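Putative aminopeptidase (Leishmania major, PDB 5NTH) probably acts as a manganese-dependent leucyl aminopeptidase of the M17 family, removing residues from the N termini of peptides. Local coordinates at residues A[334-337]-A[338-342]; A[344-347]-A[348-351]; A[463-466]-A[467-470]; A[471-475]-A[476-480]. All coordinates share one frame; numbering follows the deposited sequence.

Contact 1 (A[334-337]-A[338-342]); sequences AVVR and SMKMQ
Val-336 and Met-339 meet in the last turns of helix 323-341, in a local contact along one helix of the catalytic domain. The thioether of Met-339 doubles back along the helix: its CG stands opposite the carbonyl carbon (chi1 -76°), and the bend at chi3 brings the terminal methyl over the preceding turn. There CE lies 3.4 Å from CG2 of Val-336, while CG1 of Val-335 touches the same methyl more loosely at 4.1 Å. Lys-340 runs alongside Val-336, pointing the same way, and its NZ hydrogen-bonds the hydroxyl of Tyr-281 on strand 275-282.

The backbone bonds lengthen along the last turn. Ser-338 N donates to Ala-334 O at 2.8 Å, Met-339 N to Val-335 O at 3.0 Å and nearly straight, and Lys-340 N to Val-336 O at 3.1 Å. The next bond of the series, Met-341 N to Arg-337 O, is weak, with a length of 3.2 Å and an N-H...O angle of 125°.

Two other helices pack against this one: 203-221, whose Glu-205 hydrogen-bonds the hydroxyl of buried Ser-338, and 229-243, beside Arg-337. Chemically, then, the turn is divided: the valine and methionine methyls make apolar contact, whereas the polar groups of Ser-338 and Lys-340 are satisfied by residues of neighbouring elements.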
ATOM      1  N   ALA A 334      -8.771 -30.120 -33.395  1.00 25.31           N
ATOM      2  CA  ALA A 334      -9.727 -31.170 -33.129  1.00 25.09           C
ATOM      3  C   ALA A 334     -10.888 -31.151 -34.132  1.00 25.91           C
ATOM      4  O   ALA A 334     -11.271 -32.195 -34.685  1.00 26.50           O
ATOM      5  CB  ALA A 334     -10.261 -31.018 -31.736  1.00 24.83           C
ATOM      6  N   VAL A 335     -11.442 -29.961 -34.350  1.00 25.88           N
ATOM      7  CA  VAL A 335     -12.482 -29.757 -35.347  1.00 25.92           C
ATOM      8  C   VAL A 335     -12.018 -30.202 -36.716  1.00 26.40           C
ATOM      9  O   VAL A 335     -12.641 -31.051 -37.309  1.00 27.09           O
ATOM     10  CB  VAL A 335     -12.918 -28.303 -35.449  1.00 25.76           C
ATOM     11  CG1 VAL A 335     -13.805 -28.099 -36.658  1.00 25.59           C
ATOM     12  CG2 VAL A 335     -13.675 -27.915 -34.190  1.00 26.37           C
ATOM     13  N   VAL A 336     -10.932 -29.642 -37.217  1.00 26.64           N
ATOM     14  CA  VAL A 336     -10.402 -30.111 -38.484  1.00 27.24           C
ATOM     15  C   VAL A 336     -10.139 -31.616 -38.515  1.00 28.72           C
ATOM     16  O   VAL A 336     -10.353 -32.258 -39.538  1.00 30.09           O
ATOM     17  CB  VAL A 336      -9.147 -29.347 -38.879  1.00 27.49           C
ATOM     18  CG1 VAL A 336      -8.371 -30.053 -39.989  1.00 28.05           C
ATOM     19  CG2 VAL A 336      -9.519 -27.953 -39.310  1.00 27.38           C
ATOM     20  N   ARG A 337      -9.650 -32.177 -37.420  1.00 29.14           N
ATOM     21  CA  ARG A 337      -9.391 -33.614 -37.381  1.00 28.40           C
ATOM     22  C   ARG A 337     -10.679 -34.389 -37.524  1.00 29.38           C
ATOM     23  O   ARG A 337     -10.696 -35.451 -38.152  1.00 30.10           O
ATOM     24  CB  ARG A 337      -8.702 -34.013 -36.079  1.00 28.03           C
ATOM     25  CG  ARG A 337      -7.207 -34.035 -36.237  1.00 28.63           C
ATOM     26  CD  ARG A 337      -6.476 -34.167 -34.922  1.00 29.19           C
ATOM     27  NE  ARG A 337      -5.023 -34.276 -35.128  1.00 29.41           N
ATOM     28  CZ  ARG A 337      -4.111 -34.156 -34.164  1.00 28.64           C
ATOM     29  NH1 ARG A 337      -4.459 -33.919 -32.894  1.00 28.31           N
ATOM     30  NH2 ARG A 337      -2.835 -34.253 -34.477  1.00 28.82           N
ATOM     31  N   SER A 338     -11.749 -33.879 -36.913  1.00 29.62           N
ATOM     32  CA  SER A 338     -13.043 -34.523 -36.986  1.00 30.24           C
ATOM     33  C   SER A 338     -13.584 -34.462 -38.453  1.00 31.42           C
ATOM     34  O   SER A 338     -14.071 -35.454 -39.015  1.00 30.84           O
ATOM     35  CB  SER A 338     -13.987 -33.884 -35.964  1.00 30.57           C
ATOM     36  OG  SER A 338     -15.294 -34.467 -36.005  1.00 31.95           O
ATOM     37  N   MET A 339     -13.452 -33.295 -39.073  1.00 32.88           N
ATOM     38  CA  MET A 339     -13.796 -33.093 -40.485  1.00 34.30           C
ATOM     39  C   MET A 339     -13.128 -34.110 -41.413  1.00 35.17           C
ATOM     40  O   MET A 339     -13.772 -34.641 -42.311  1.00 36.68           O
ATOM     41  CB  MET A 339     -13.453 -31.658 -40.935  1.00 33.14           C
ATOM     42  CG  MET A 339     -14.440 -30.640 -40.427  1.00 32.81           C
ATOM     43  SD  MET A 339     -14.212 -28.991 -41.094  1.00 34.10           S
ATOM     44  CE  MET A 339     -12.617 -28.609 -40.515  1.00 34.84           C
ATOM     45  N   LYS A 340     -11.856 -34.382 -41.179  1.00 35.93           N
ATOM     46  CA  LYS A 340     -11.110 -35.366 -41.961  1.00 37.33           C
ATOM     47  C   LYS A 340     -11.498 -36.820 -41.679  1.00 37.93           C
ATOM     48  O   LYS A 340     -11.189 -37.703 -42.478  1.00 35.26           O
ATOM     49  CB  LYS A 340      -9.622 -35.191 -41.705  1.00 38.51           C
ATOM     50  CG  LYS A 340      -9.089 -33.871 -42.225  1.00 38.21           C
ATOM     51  CD  LYS A 340      -7.583 -33.928 -42.321  1.00 39.28           C
ATOM     52  CE  LYS A 340      -7.003 -32.672 -42.945  1.00 39.63           C
ATOM     53  NZ  LYS A 340      -7.629 -32.297 -44.237  1.00 39.46           N
ATOM     54  N   MET A 341     -12.158 -37.058 -40.546  1.00 40.32           N
ATOM     55  CA  MET A 341     -12.651 -38.394 -40.170  1.00 42.72           C
ATOM     56  C   MET A 341     -13.918 -38.878 -40.904  1.00 46.19           C
ATOM     57  O   MET A 341     -13.953 -40.026 -41.333  1.00 49.90           O
ATOM     58  CB  MET A 341     -12.870 -38.468 -38.657  1.00 41.94           C
ATOM     59  CG  MET A 341     -11.575 -38.632 -37.876  1.00 43.05           C
ATOM     60  SD  MET A 341     -11.661 -38.185 -36.130  1.00 44.59           S
ATOM     61  CE  MET A 341     -13.270 -38.879 -35.777  1.00 43.02           C
ATOM     62  N   GLN A 342     -14.956 -38.050 -41.004  1.00 48.34           N
ATOM     63  CA  GLN A 342     -16.173 -38.416 -41.751  1.00 51.33           C
ATOM     64  C   GLN A 342     -16.797 -37.217 -42.497  1.00 50.33           C
ATOM     65  O   GLN A 342     -16.719 -36.068 -42.049  1.00 49.16           O
ATOM     66  CB  GLN A 342     -17.221 -39.102 -40.840  1.00 56.47           C
ATOM     67  CG  GLN A 342     -17.257 -40.635 -40.901  1.00 59.71           C
ATOM     68  CD  GLN A 342     -17.708 -41.279 -39.578  1.00 66.15           C
ATOM     69  OE1 GLN A 342     -16.907 -41.895 -38.840  1.00 64.45           O
ATOM     70  NE2 GLN A 342     -18.994 -41.121 -39.258  1.00 67.08           N
TER

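Contact 2 (A[344-347]-A[348-351]); sequences THFS and HIAN
The rings of Phe-346 and His-348 are both approached at a slant from within this turn. At the phenyl ring, CD1 of Ile-349 comes to 3.7 Å from CD2 of Phe-346, the two side chains lying side by side and pointing the same way; CE1 of His-348 stands farther off, 4.3 Å from that same CD2. Beyond the turn, Phe-532 of the C-terminal helix 528-536 forms an edge-to-face pair with Phe-346. The imidazole of His-348 folds back over the backbone it has just left: ND1 lies 3.8 Å from Ser-347 N, and CE1 is 4.0 Å from Phe-346 CA. This follows from chi1 of 57°, which sets CG between the backbone N and the carbonyl carbon. The far nitrogen, NE2, hydrogen-bonds the carbonyl oxygen of Leu-535, so the ring is held from the helix side as well.

Beneath these side chains is a type I beta turn from Phe-346 to Ile-349, through which the loop after helix 323-341 enters strand 349-361 of the large mixed sheet of the catalytic domain. Its closing bond runs from Ile-349 N to Phe-346 O at 3.0 Å, with the donor above the carbonyl plane, 40° out of it, and an N-H...O angle of 137°.

One residue into the turn, Ser-347 is tied to the loop before it. Its N donates to Thr-344 O at 3.2 Å, and its OG adds a weak bond to that same oxygen. The backbone of His-348 pairs with Lys-291, at the start of strand 291-300, while the side chain of Ile-349 packs on Ile-293 of that strand and on Leu-535.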
ATOM      1  N   THR A 344     -19.662 -36.038 -42.970  1.00 46.21           N
ATOM      2  CA  THR A 344     -20.820 -35.365 -42.414  1.00 46.45           C
ATOM      3  C   THR A 344     -20.537 -34.581 -41.129  1.00 47.19           C
ATOM      4  O   THR A 344     -21.374 -33.761 -40.727  1.00 46.58           O
ATOM      5  CB  THR A 344     -21.898 -36.418 -42.069  1.00 46.39           C
ATOM      6  OG1 THR A 344     -21.395 -37.294 -41.053  1.00 47.00           O
ATOM      7  CG2 THR A 344     -22.265 -37.269 -43.287  1.00 46.57           C
ATOM      8  N   HIS A 345     -19.380 -34.836 -40.501  1.00 47.85           N
ATOM      9  CA  HIS A 345     -19.125 -34.398 -39.115  1.00 47.51           C
ATOM     10  C   HIS A 345     -19.174 -32.917 -38.800  1.00 42.15           C
ATOM     11  O   HIS A 345     -19.739 -32.558 -37.758  1.00 46.93           O
ATOM     12  CB  HIS A 345     -17.839 -34.990 -38.533  1.00 50.88           C
ATOM     13  CG  HIS A 345     -18.065 -36.267 -37.792  1.00 55.07           C
ATOM     14  ND1 HIS A 345     -17.172 -37.316 -37.835  1.00 56.18           N
ATOM     15  CD2 HIS A 345     -19.094 -36.674 -37.003  1.00 56.17           C
ATOM     16  CE1 HIS A 345     -17.638 -38.312 -37.097  1.00 58.54           C
ATOM     17  NE2 HIS A 345     -18.802 -37.947 -36.580  1.00 57.39           N
ATOM     18  N   PHE A 346     -18.624 -32.037 -39.614  1.00 34.76           N
ATOM     19  CA  PHE A 346     -18.959 -30.617 -39.349  1.00 32.97           C
ATOM     20  C   PHE A 346     -19.496 -30.051 -40.627  1.00 31.11           C
ATOM     21  O   PHE A 346     -19.070 -29.007 -41.085  1.00 29.91           O
ATOM     22  CB  PHE A 346     -17.767 -29.811 -38.792  1.00 31.75           C
ATOM     23  CG  PHE A 346     -17.514 -30.025 -37.320  1.00 31.12           C
ATOM     24  CD1 PHE A 346     -16.794 -31.110 -36.881  1.00 31.29           C
ATOM     25  CD2 PHE A 346     -17.981 -29.124 -36.380  1.00 31.29           C
ATOM     26  CE1 PHE A 346     -16.571 -31.315 -35.536  1.00 31.56           C
ATOM     27  CE2 PHE A 346     -17.758 -29.309 -35.032  1.00 31.18           C
ATOM     28  CZ  PHE A 346     -17.051 -30.405 -34.609  1.00 31.64           C
ATOM     29  N   SER A 347     -20.459 -30.763 -41.200  1.00 30.06           N
ATOM     30  CA  SER A 347     -20.945 -30.469 -42.573  1.00 29.55           C
ATOM     31  C   SER A 347     -21.507 -29.046 -42.748  1.00 28.67           C
ATOM     32  O   SER A 347     -21.421 -28.457 -43.811  1.00 27.92           O
ATOM     33  CB  SER A 347     -21.986 -31.517 -43.013  1.00 29.06           C
ATOM     34  OG  SER A 347     -23.121 -31.506 -42.159  1.00 29.00           O
ATOM     35  N   HIS A 348     -22.029 -28.507 -41.659  1.00 28.59           N
ATOM     36  CA  HIS A 348     -22.656 -27.188 -41.588  1.00 29.53           C
ATOM     37  C   HIS A 348     -21.590 -26.075 -41.374  1.00 30.08           C
ATOM     38  O   HIS A 348     -21.926 -24.955 -40.961  1.00 30.86           O
ATOM     39  CB  HIS A 348     -23.664 -27.189 -40.425  1.00 29.70           C
ATOM     40  CG  HIS A 348     -23.024 -27.538 -39.115  1.00 30.82           C
ATOM     41  ND1 HIS A 348     -22.678 -28.833 -38.775  1.00 30.84           N
ATOM     42  CD2 HIS A 348     -22.556 -26.752 -38.117  1.00 31.37           C
ATOM     43  CE1 HIS A 348     -22.061 -28.833 -37.610  1.00 30.34           C
ATOM     44  NE2 HIS A 348     -21.986 -27.586 -37.182  1.00 31.13           N
ATOM     45  N   ILE A 349     -20.317 -26.372 -41.647  1.00 28.98           N
ATOM     46  CA  ILE A 349     -19.270 -25.388 -41.540  1.00 28.93           C
ATOM     47  C   ILE A 349     -18.492 -25.392 -42.844  1.00 28.79           C
ATOM     48  O   ILE A 349     -17.969 -26.427 -43.250  1.00 28.72           O
ATOM     49  CB  ILE A 349     -18.366 -25.681 -40.304  1.00 29.22           C
ATOM     50  CG1 ILE A 349     -19.194 -25.467 -39.011  1.00 28.98           C
ATOM     51  CG2 ILE A 349     -17.104 -24.793 -40.308  1.00 29.01           C
ATOM     52  CD1 ILE A 349     -18.433 -25.665 -37.725  1.00 29.05           C
ATOM     53  N   ALA A 350     -18.413 -24.225 -43.476  1.00 28.57           N
ATOM     54  CA  ALA A 350     -17.752 -24.070 -44.778  1.00 29.14           C
ATOM     55  C   ALA A 350     -16.295 -23.689 -44.639  1.00 30.15           C
ATOM     56  O   ALA A 350     -15.432 -24.357 -45.193  1.00 31.32           O
ATOM     57  CB  ALA A 350     -18.477 -23.020 -45.612  1.00 29.19           C
ATOM     58  N   ASN A 351     -16.037 -22.587 -43.931  1.00 30.03           N
ATOM     59  CA  ASN A 351     -14.677 -22.148 -43.615  1.00 29.71           C
ATOM     60  C   ASN A 351     -14.428 -21.950 -42.153  1.00 29.19           C
ATOM     61  O   ASN A 351     -15.219 -21.284 -41.490  1.00 28.37           O
ATOM     62  CB  ASN A 351     -14.409 -20.813 -44.254  1.00 30.65           C
ATOM     63  CG  ASN A 351     -14.380 -20.910 -45.738  1.00 30.95           C
ATOM     64  OD1 ASN A 351     -13.423 -21.449 -46.304  1.00 31.15           O
ATOM     65  ND2 ASN A 351     -15.431 -20.414 -46.387  1.00 30.50           N
TER

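Contact 3 (A[463-466]-A[467-470]); sequences PEYH and EEVY
Glu-468 lies back over the end of a short helix, against Tyr-465. Its CB is 4.0 Å from Tyr-465 O, and CG comes closer to that oxygen, at 3.2 Å. With chi1 at 78°, CG is wedged between the backbone N and the carbonyl carbon; from there the chain extends beside the tyrosine. At the tip, OE2 stands 3.8 Å from CD1 of Tyr-465, the carboxylate and ring planes 59° apart. Lys-430 of the second subunit joins both groups, forming a salt bridge with OE2 and a cation-pi contact with the ring.

The backbone bonds shorten their span. Glu-467 N donates to Pro-463 O, four residues back, at 2.7 Å; Glu-468 N reaches three back, weakly, to Tyr-465 O at 3.4 Å, and Val-469 N soundly to His-466 O at 3.1 Å. That last oxygen also meets the ring edge of Tyr-470, with CD2 3.4 Å away. The Tyr-470 side chain is about 9 Å from bound actinonin, near the inhibitor pocket.

Helix 463-467 touches two partners: on its own chain Pro-463 and His-466 pack on helix 488-497, while Glu-464 and Tyr-465 hydrogen-bond the second subunit. The type I turn Glu-467 to Tyr-470 leads toward strand 477-478.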
ATOM      1  N   PRO A 463     -22.746  -1.471 -24.901  1.00 26.89           N
ATOM      2  CA  PRO A 463     -21.784  -0.569 -25.527  1.00 27.44           C
ATOM      3  C   PRO A 463     -22.046   0.914 -25.279  1.00 27.89           C
ATOM      4  O   PRO A 463     -21.100   1.677 -25.204  1.00 27.97           O
ATOM      5  CB  PRO A 463     -21.941  -0.861 -27.025  1.00 27.69           C
ATOM      6  CG  PRO A 463     -22.487  -2.228 -27.093  1.00 27.79           C
ATOM      7  CD  PRO A 463     -23.412  -2.304 -25.912  1.00 27.49           C
ATOM      8  N   GLU A 464     -23.306   1.330 -25.172  1.00 28.69           N
ATOM      9  CA  GLU A 464     -23.569   2.748 -24.873  1.00 28.89           C
ATOM     10  C   GLU A 464     -22.979   3.175 -23.534  1.00 29.34           C
ATOM     11  O   GLU A 464     -22.475   4.280 -23.417  1.00 33.44           O
ATOM     12  CB  GLU A 464     -25.041   3.132 -24.935  1.00 28.24           C
ATOM     13  CG  GLU A 464     -25.985   2.477 -23.920  1.00 28.37           C
ATOM     14  CD  GLU A 464     -26.743   1.303 -24.501  1.00 27.83           C
ATOM     15  OE1 GLU A 464     -26.166   0.600 -25.355  1.00 28.07           O
ATOM     16  OE2 GLU A 464     -27.912   1.089 -24.120  1.00 27.09           O
ATOM     17  N   TYR A 465     -23.010   2.292 -22.553  1.00 28.30           N
ATOM     18  CA  TYR A 465     -22.420   2.577 -21.254  1.00 27.80           C
ATOM     19  C   TYR A 465     -20.914   2.409 -21.272  1.00 28.03           C
ATOM     20  O   TYR A 465     -20.219   3.207 -20.633  1.00 28.92           O
ATOM     21  CB  TYR A 465     -23.102   1.725 -20.172  1.00 27.24           C
ATOM     22  CG  TYR A 465     -24.473   2.246 -19.728  1.00 27.09           C
ATOM     23  CD1 TYR A 465     -25.100   3.372 -20.331  1.00 27.24           C
ATOM     24  CD2 TYR A 465     -25.148   1.619 -18.703  1.00 27.07           C
ATOM     25  CE1 TYR A 465     -26.340   3.848 -19.878  1.00 26.96           C
ATOM     26  CE2 TYR A 465     -26.400   2.069 -18.271  1.00 27.73           C
ATOM     27  CZ  TYR A 465     -26.995   3.188 -18.844  1.00 27.08           C
ATOM     28  OH  TYR A 465     -28.218   3.576 -18.348  1.00 25.91           O
ATOM     29  N   HIS A 466     -20.401   1.433 -22.033  1.00 27.92           N
ATOM     30  CA  HIS A 466     -18.933   1.243 -22.152  1.00 28.62           C
ATOM     31  C   HIS A 466     -18.289   2.377 -22.950  1.00 30.22           C
ATOM     32  O   HIS A 466     -17.208   2.839 -22.601  1.00 30.37           O
ATOM     33  CB  HIS A 466     -18.517  -0.114 -22.759  1.00 27.97           C
ATOM     34  CG  HIS A 466     -19.301  -1.273 -22.241  1.00 27.83           C
ATOM     35  ND1 HIS A 466     -19.628  -1.413 -20.909  1.00 28.46           N
ATOM     36  CD2 HIS A 466     -19.869  -2.322 -22.875  1.00 27.30           C
ATOM     37  CE1 HIS A 466     -20.365  -2.494 -20.747  1.00 27.15           C
ATOM     38  NE2 HIS A 466     -20.529  -3.060 -21.924  1.00 27.02           N
ATOM     39  N   GLU A 467     -18.951   2.834 -24.006  1.00 32.20           N
ATOM     40  CA  GLU A 467     -18.422   3.901 -24.828  1.00 34.02           C
ATOM     41  C   GLU A 467     -18.049   5.076 -23.970  1.00 33.63           C
ATOM     42  O   GLU A 467     -17.027   5.714 -24.221  1.00 31.85           O
ATOM     43  CB  GLU A 467     -19.435   4.344 -25.876  1.00 37.29           C
ATOM     44  CG  GLU A 467     -18.893   5.452 -26.769  1.00 42.66           C
ATOM     45  CD  GLU A 467     -19.815   5.806 -27.932  1.00 49.48           C
ATOM     46  OE1 GLU A 467     -21.052   5.937 -27.714  1.00 53.13           O
ATOM     47  OE2 GLU A 467     -19.295   5.978 -29.073  1.00 55.39           O
ATOM     48  N   GLU A 468     -18.874   5.349 -22.962  1.00 35.02           N
ATOM     49  CA  GLU A 468     -18.725   6.565 -22.179  1.00 38.09           C
ATOM     50  C   GLU A 468     -17.713   6.485 -21.049  1.00 36.06           C
ATOM     51  O   GLU A 468     -17.524   7.467 -20.372  1.00 38.38           O
ATOM     52  CB  GLU A 468     -20.085   7.103 -21.665  1.00 42.85           C
ATOM     53  CG  GLU A 468     -20.705   6.406 -20.439  1.00 47.40           C
ATOM     54  CD  GLU A 468     -21.948   7.132 -19.875  1.00 51.25           C
ATOM     55  OE1 GLU A 468     -21.786   8.314 -19.473  1.00 53.42           O
ATOM     56  OE2 GLU A 468     -23.068   6.528 -19.815  1.00 48.02           O
ATOM     57  N   VAL A 469     -17.063   5.352 -20.835  1.00 33.98           N
ATOM     58  CA  VAL A 469     -15.929   5.303 -19.906  1.00 32.85           C
ATOM     59  C   VAL A 469     -14.564   5.145 -20.601  1.00 31.99           C
ATOM     60  O   VAL A 469     -13.548   5.104 -19.940  1.00 33.01           O
ATOM     61  CB  VAL A 469     -16.120   4.251 -18.785  1.00 33.26           C
ATOM     62  CG1 VAL A 469     -17.372   4.558 -17.978  1.00 32.93           C
ATOM     63  CG2 VAL A 469     -16.152   2.817 -19.308  1.00 33.32           C
ATOM     64  N   TYR A 470     -14.562   5.107 -21.926  1.00 31.27           N
ATOM     65  CA  TYR A 470     -13.358   5.001 -22.765  1.00 30.82           C
ATOM     66  C   TYR A 470     -13.015   6.278 -23.552  1.00 31.44           C
ATOM     67  O   TYR A 470     -12.110   6.251 -24.427  1.00 29.65           O
ATOM     68  CB  TYR A 470     -13.582   3.899 -23.808  1.00 30.06           C
ATOM     69  CG  TYR A 470     -13.165   2.538 -23.408  1.00 29.27           C
ATOM     70  CD1 TYR A 470     -11.835   2.227 -23.242  1.00 29.39           C
ATOM     71  CD2 TYR A 470     -14.093   1.539 -23.271  1.00 30.01           C
ATOM     72  CE1 TYR A 470     -11.441   0.954 -22.879  1.00 29.95           C
ATOM     73  CE2 TYR A 470     -13.712   0.256 -22.929  1.00 30.85           C
ATOM     74  CZ  TYR A 470     -12.375  -0.019 -22.719  1.00 30.34           C
ATOM     75  OH  TYR A 470     -11.973  -1.282 -22.395  1.00 31.49           O
TER

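Contact 4 (A[471-475]-A[476-480]); sequences KSPCA and DMRNI
Ser-472 OG is gripped by the backbone just after it and by a strand beyond. Cys-474 N donates to it at 3.2 Å along a nearly straight line (167°), Ala-475 N adds a weak bond of 3.3 Å, and Glu-383 OE1 on strand 381-383 hydrogen-bonds it too. With chi1 at 172°, OG stands beside its own carbonyl carbon, turned to the amides that follow.

A hydroxyl accepting from the backbone N two residues on defines an ST turn. Here it bends the chain ahead of strand 477-478, which pairs with 381-383 at one side of a small three-stranded sheet.

From that strand Arg-478 returns across the loop. Its CG meets CB of Ser-472 at 3.6 Å, and a bend at chi3 turns a face of the guanidinium to the edge of the proline ring, where CD of Pro-473 sits over it, 3.6 Å from CZ of Arg-478, the two side chains crossing at about a right angle. Lys-471 O lies 3.6 Å from CD of the arginine. The charge is met by Glu-383, which forms a salt bridge with NE, while NH2 bonds Asn-482 OD1. Asp-476 faces the third subunit, its OD1 accepting from Ala-167 N there.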
ATOM      1  N   LYS A 471     -13.757   7.363 -23.291  1.00 32.86           N
ATOM      2  CA  LYS A 471     -13.518   8.638 -23.953  1.00 33.68           C
ATOM      3  C   LYS A 471     -12.079   9.106 -23.673  1.00 31.05           C
ATOM      4  O   LYS A 471     -11.627   9.069 -22.527  1.00 30.12           O
ATOM      5  CB  LYS A 471     -14.501   9.680 -23.450  1.00 36.90           C
ATOM      6  CG  LYS A 471     -15.955   9.461 -23.851  1.00 41.62           C
ATOM      7  CD  LYS A 471     -16.863  10.562 -23.263  1.00 46.14           C
ATOM      8  CE  LYS A 471     -17.965  11.064 -24.222  1.00 48.99           C
ATOM      9  NZ  LYS A 471     -18.952  10.001 -24.615  1.00 50.32           N
ATOM     10  N   SER A 472     -11.378   9.476 -24.742  1.00 28.62           N
ATOM     11  CA  SER A 472     -10.086  10.120 -24.699  1.00 27.62           C
ATOM     12  C   SER A 472     -10.179  11.542 -25.256  1.00 26.64           C
ATOM     13  O   SER A 472     -10.866  11.752 -26.197  1.00 26.65           O
ATOM     14  CB  SER A 472      -9.118   9.342 -25.573  1.00 27.55           C
ATOM     15  OG  SER A 472      -7.884  10.030 -25.709  1.00 28.09           O
ATOM     16  N   PRO A 473      -9.436  12.504 -24.708  1.00 26.45           N
ATOM     17  CA  PRO A 473      -9.341  13.831 -25.309  1.00 26.42           C
ATOM     18  C   PRO A 473      -8.575  13.949 -26.653  1.00 27.00           C
ATOM     19  O   PRO A 473      -8.696  14.966 -27.311  1.00 25.63           O
ATOM     20  CB  PRO A 473      -8.617  14.675 -24.223  1.00 26.47           C
ATOM     21  CG  PRO A 473      -8.020  13.733 -23.240  1.00 26.12           C
ATOM     22  CD  PRO A 473      -8.622  12.373 -23.483  1.00 26.72           C
ATOM     23  N   CYS A 474      -7.777  12.953 -27.044  1.00 28.05           N
ATOM     24  CA  CYS A 474      -6.940  13.071 -28.258  1.00 27.75           C
ATOM     25  C   CYS A 474      -6.856  11.801 -29.136  1.00 27.08           C
ATOM     26  O   CYS A 474      -6.017  11.670 -30.024  1.00 26.56           O
ATOM     27  CB  CYS A 474      -5.566  13.507 -27.827  1.00 28.36           C
ATOM     28  SG  CYS A 474      -4.738  12.232 -26.851  1.00 31.97           S
ATOM     29  N   ALA A 475      -7.754  10.866 -28.909  1.00 27.09           N
ATOM     30  CA  ALA A 475      -7.811   9.653 -29.717  1.00 25.95           C
ATOM     31  C   ALA A 475      -9.218   9.130 -29.683  1.00 24.98           C
ATOM     32  O   ALA A 475     -10.060   9.596 -28.912  1.00 24.28           O
ATOM     33  CB  ALA A 475      -6.855   8.615 -29.183  1.00 25.97           C
ATOM     34  N   ASP A 476      -9.478   8.157 -30.531  1.00 24.77           N
ATOM     35  CA  ASP A 476     -10.829   7.621 -30.632  1.00 25.15           C
ATOM     36  C   ASP A 476     -11.282   6.989 -29.324  1.00 24.90           C
ATOM     37  O   ASP A 476     -12.424   7.167 -28.930  1.00 23.64           O
ATOM     38  CB  ASP A 476     -10.951   6.662 -31.821  1.00 25.17           C
ATOM     39  CG  ASP A 476     -10.830   7.382 -33.141  1.00 25.77           C
ATOM     40  OD1 ASP A 476     -11.525   8.457 -33.313  1.00 25.75           O
ATOM     41  OD2 ASP A 476     -10.033   6.874 -33.987  1.00 25.87           O
ATOM     42  N   MET A 477     -10.352   6.317 -28.640  1.00 25.42           N
ATOM     43  CA  MET A 477     -10.636   5.695 -27.363  1.00 25.86           C
ATOM     44  C   MET A 477      -9.365   5.464 -26.552  1.00 26.18           C
ATOM     45  O   MET A 477      -8.257   5.470 -27.086  1.00 25.40           O
ATOM     46  CB  MET A 477     -11.275   4.352 -27.628  1.00 26.35           C
ATOM     47  CG  MET A 477     -10.356   3.379 -28.366  1.00 26.97           C
ATOM     48  SD  MET A 477     -11.187   1.978 -29.128  1.00 28.04           S
ATOM     49  CE  MET A 477     -12.345   1.604 -27.810  1.00 27.71           C
ATOM     50  N   ARG A 478      -9.539   5.209 -25.267  1.00 27.07           N
ATOM     51  CA  ARG A 478      -8.428   4.739 -24.431  1.00 28.88           C
ATOM     52  C   ARG A 478      -8.427   3.243 -24.461  1.00 29.00           C
ATOM     53  O   ARG A 478      -9.238   2.670 -25.164  1.00 29.92           O
ATOM     54  CB  ARG A 478      -8.607   5.241 -23.017  1.00 30.11           C
ATOM     55  CG  ARG A 478      -8.688   6.732 -23.062  1.00 30.81           C
ATOM     56  CD  ARG A 478      -8.498   7.420 -21.760  1.00 32.14           C
ATOM     57  NE  ARG A 478      -7.727   8.634 -22.033  1.00 33.95           N
ATOM     58  CZ  ARG A 478      -7.713   9.719 -21.271  1.00 34.30           C
ATOM     59  NH1 ARG A 478      -6.974  10.753 -21.633  1.00 34.65           N
ATOM     60  NH2 ARG A 478      -8.419   9.769 -20.143  1.00 35.40           N
ATOM     61  N   ASN A 479      -7.543   2.597 -23.716  1.00 28.90           N
ATOM     62  CA  ASN A 479      -7.613   1.149 -23.602  1.00 29.99           C
ATOM     63  C   ASN A 479      -7.965   0.623 -22.203  1.00 31.62           C
ATOM     64  O   ASN A 479      -7.830  -0.551 -21.955  1.00 33.04           O
ATOM     65  CB  ASN A 479      -6.313   0.542 -24.077  1.00 29.96           C
ATOM     66  CG  ASN A 479      -5.242   0.609 -23.030  1.00 31.01           C
ATOM     67  OD1 ASN A 479      -5.258   1.499 -22.175  1.00 32.13           O
ATOM     68  ND2 ASN A 479      -4.320  -0.346 -23.056  1.00 31.43           N
ATOM     69  N   ILE A 480      -8.388   1.488 -21.290  1.00 33.20           N
ATOM     70  CA  ILE A 480      -8.848   1.090 -19.935  1.00 34.33           C
ATOM     71  C   ILE A 480      -9.926   2.125 -19.599  1.00 35.73           C
ATOM     72  O   ILE A 480      -9.926   3.204 -20.157  1.00 38.32           O
ATOM     73  CB  ILE A 480      -7.703   1.085 -18.878  1.00 32.98           C
TER

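In the fold
All four contacts are local, and they follow one another in series along the catalytic domain, none nested in or crossing another. Contact 1 ends helix 323-341; contact 2 then closes the loop that leads into strand 349-361. These two touch, with Met-339 CG 3.8 Å from Phe-346 CB, and so pack the end of the helix against the turn that leads into the next strand. More than a hundred residues later, contact 3 ends helix 463-467 and contact 4 closes the loop before strand 477-478. This second pair is joined through Tyr-470 O and Arg-478 N, probably hydrogen-bonded at 2.9 Å. The centres of contacts 1 and 3 lie about 41 Å apart.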